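NAD-dependent aldehyde dehydrogenase (Burkholderia multivorans, PDB 5UJU) probably oxidises aldehydes to carboxylic acids with NAD+ as the electron acceptor. Local coordinates at residues Leu68-Ser73 against Pro93-Asp98. Sequence-based numbering, arbitrary orientation.
Sequences LDQPAS and PKSTPD
With OG turned away from its own carbonyl carbon (chi1 -52°), Ser95 presents its hydroxyl to Pro71 O, while Ser73 holds OG between its backbone N and carbonyl carbon (chi1 64°), a rotation that places it above the carbonyl plane of Lys94. The two serines show how a loop can be joined to the connection between a short strand and a helix by hydroxyls that bind the backbone across from them. Ser95 OG donates to Pro71 O in a hydrogen bond of 2.5 Å, a length short enough to be doubtful, and accepts a weak one of 3.3 Å from Gln70 NE2, whose stronger bond goes to Leu270 O. Lys94 O in turn takes two donors from one residue: Ser73 N at 3.0 Å, almost in line with the C=O bond, and Ser73 OG at 2.9 Å, tilted 40° out of the carbonyl plane. Beside these hydrogen bonds, Ala72 CB rests 4.1 Å from Pro93 CB, and Leu68 CB lies more loosely against Pro93 CG at 4.4 Å. The contact thereby fastens the loop 68-73 to the lead-in of helix 97-132, where Thr96 is the N-cap and bonds Ala99 N through OG1; Leu100 touches both Gln70 and Ser95. Chemically, the buried Ser95 hydroxyl, donor and acceptor at once, would be restricted in rotation, and the paired donors at Lys94 O help hold Ser73 through backbone and side chain.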
ATOM      1  N   LEU A  68      -3.082   2.585  34.642  1.00 35.56           N
ATOM      2  CA  LEU A  68      -2.007   2.734  33.666  1.00 38.23           C
ATOM      3  C   LEU A  68      -1.105   3.880  34.099  1.00 42.99           C
ATOM      4  O   LEU A  68      -1.584   4.856  34.681  1.00 54.94           O
ATOM      5  CB  LEU A  68      -2.507   3.014  32.246  1.00 35.87           C
ATOM      6  CG  LEU A  68      -3.389   2.000  31.535  1.00 40.29           C
ATOM      7  CD1 LEU A  68      -4.049   2.689  30.356  1.00 37.63           C
ATOM      8  CD2 LEU A  68      -2.528   0.846  31.066  1.00 42.95           C
ATOM      9  N   ASP A  69       0.197   3.761  33.834  1.00 37.95           N
ATOM     10  CA  ASP A  69       1.135   4.833  34.151  1.00 36.04           C
ATOM     11  C   ASP A  69       1.474   5.701  32.934  1.00 32.28           C
ATOM     12  O   ASP A  69       2.606   6.174  32.796  1.00 32.87           O
ATOM     13  CB  ASP A  69       2.408   4.281  34.788  1.00 44.97           C
ATOM     14  CG  ASP A  69       3.168   3.339  33.876  1.00 52.85           C
ATOM     15  OD1 ASP A  69       2.657   2.990  32.789  1.00 52.99           O
ATOM     16  OD2 ASP A  69       4.311   2.984  34.237  1.00 58.28           O
ATOM     17  N   GLN A  70       0.514   5.919  32.043  1.00 31.15           N
ATOM     18  CA  GLN A  70       0.639   6.825  30.910  1.00 32.58           C
ATOM     19  C   GLN A  70       0.218   8.229  31.336  1.00 30.98           C
ATOM     20  O   GLN A  70      -0.418   8.400  32.379  1.00 29.45           O
ATOM     21  CB  GLN A  70      -0.236   6.338  29.737  1.00 27.53           C
ATOM     22  CG  GLN A  70      -1.714   6.413  30.007  1.00 25.45           C
ATOM     23  CD  GLN A  70      -2.579   5.876  28.858  1.00 34.06           C
ATOM     24  OE1 GLN A  70      -2.216   4.908  28.186  1.00 31.38           O
ATOM     25  NE2 GLN A  70      -3.746   6.487  28.664  1.00 28.97           N
ATOM     26  N   PRO A  71       0.564   9.262  30.562  1.00 28.62           N
ATOM     27  CA  PRO A  71       0.183  10.631  30.949  1.00 38.93           C
ATOM     28  C   PRO A  71      -1.326  10.763  31.075  1.00 36.79           C
ATOM     29  O   PRO A  71      -2.080  10.192  30.287  1.00 35.66           O
ATOM     30  CB  PRO A  71       0.729  11.495  29.806  1.00 44.74           C
ATOM     31  CG  PRO A  71       1.778  10.675  29.162  1.00 37.82           C
ATOM     32  CD  PRO A  71       1.337   9.244  29.308  1.00 31.68           C
ATOM     33  N   ALA A  72      -1.770  11.426  32.139  1.00 29.43           N
ATOM     34  CA  ALA A  72      -3.197  11.488  32.405  1.00 37.96           C
ATOM     35  C   ALA A  72      -3.551  12.802  33.081  1.00 38.13           C
ATOM     36  O   ALA A  72      -2.706  13.454  33.701  1.00 33.18           O
ATOM     37  CB  ALA A  72      -3.649  10.313  33.271  1.00 39.24           C
ATOM     38  N   SER A  73      -4.821  13.177  32.966  1.00 32.21           N
ATOM     39  CA  SER A  73      -5.297  14.449  33.491  1.00 36.57           C
ATOM     40  C   SER A  73      -5.741  14.367  34.946  1.00 35.88           C
ATOM     41  O   SER A  73      -6.021  15.407  35.550  1.00 37.47           O
ATOM     42  CB  SER A  73      -6.458  14.962  32.645  1.00 38.58           C
ATOM     43  OG  SER A  73      -7.556  14.067  32.744  1.00 33.98           O
ATOM     44  N   PRO A  93      -8.196   6.049  33.226  1.00 28.76           N
ATOM     45  CA  PRO A  93      -7.610   7.394  33.331  1.00 32.02           C
ATOM     46  C   PRO A  93      -7.819   8.160  32.038  1.00 35.38           C
ATOM     47  O   PRO A  93      -7.522   7.664  30.951  1.00 38.04           O
ATOM     48  CB  PRO A  93      -6.124   7.119  33.606  1.00 42.43           C
ATOM     49  CG  PRO A  93      -5.871   5.747  33.062  1.00 36.85           C
ATOM     50  CD  PRO A  93      -7.175   4.986  33.242  1.00 28.19           C
ATOM     51  N   LYS A  94      -8.345   9.377  32.157  1.00 33.55           N
ATOM     52  CA  LYS A  94      -8.631  10.193  30.980  1.00 29.08           C
ATOM     53  C   LYS A  94      -7.377  10.955  30.539  1.00 31.00           C
ATOM     54  O   LYS A  94      -6.784  11.702  31.329  1.00 37.04           O
ATOM     55  CB  LYS A  94      -9.771  11.156  31.286  1.00 33.43           C
ATOM     56  CG  LYS A  94     -10.229  11.989  30.096  1.00 36.54           C
ATOM     57  CD  LYS A  94     -11.350  12.928  30.513  1.00 45.11           C
ATOM     58  CE  LYS A  94     -11.590  14.027  29.481  1.00 50.29           C
ATOM     59  NZ  LYS A  94     -12.602  13.662  28.466  1.00 53.49           N
ATOM     60  N   SER A  95      -6.957  10.750  29.291  1.00 24.56           N
ATOM     61  CA  SER A  95      -5.827  11.458  28.704  1.00 32.38           C
ATOM     62  C   SER A  95      -6.291  12.233  27.481  1.00 32.86           C
ATOM     63  O   SER A  95      -7.305  11.908  26.865  1.00 41.65           O
ATOM     64  CB  SER A  95      -4.699  10.508  28.291  1.00 38.17           C
ATOM     65  OG  SER A  95      -4.331   9.663  29.358  1.00 44.04           O
ATOM     66  N   THR A  96      -5.573  13.261  27.151  1.00 29.53           N
ATOM     67  CA  THR A  96      -5.943  13.941  25.925  1.00 35.77           C
ATOM     68  C   THR A  96      -5.188  13.365  24.741  1.00 36.80           C
ATOM     69  O   THR A  96      -4.106  12.788  24.896  1.00 31.96           O
ATOM     70  CB  THR A  96      -5.658  15.433  26.036  1.00 32.77           C
ATOM     71  OG1 THR A  96      -4.244  15.643  26.135  1.00 31.16           O
ATOM     72  CG2 THR A  96      -6.369  16.028  27.239  1.00 32.83           C
ATOM     73  N   PRO A  97      -5.744  13.499  23.535  1.00 30.71           N
ATOM     74  CA  PRO A  97      -4.962  13.159  22.335  1.00 29.91           C
ATOM     75  C   PRO A  97      -3.617  13.860  22.303  1.00 27.97           C
ATOM     76  O   PRO A  97      -2.600  13.240  21.974  1.00 30.97           O
ATOM     77  CB  PRO A  97      -5.874  13.620  21.187  1.00 29.83           C
ATOM     78  CG  PRO A  97      -7.258  13.494  21.741  1.00 28.60           C
ATOM     79  CD  PRO A  97      -7.161  13.788  23.221  1.00 27.82           C
ATOM     80  N   ASP A  98      -3.601  15.152  22.643  1.00 23.77           N
ATOM     81  CA  ASP A  98      -2.367  15.923  22.710  1.00 29.70           C
ATOM     82  C   ASP A  98      -1.309  15.244  23.573  1.00 31.45           C
ATOM     83  O   ASP A  98      -0.171  15.034  23.137  1.00 32.53           O
ATOM     84  CB  ASP A  98      -2.690  17.302  23.268  1.00 44.22           C
ATOM     85  CG  ASP A  98      -2.129  18.397  22.431  1.00 59.97           C
ATOM     86  OD1 ASP A  98      -0.922  18.669  22.569  1.00 68.06           O
ATOM     87  OD2 ASP A  98      -2.894  18.962  21.619  1.00 66.54           O
TER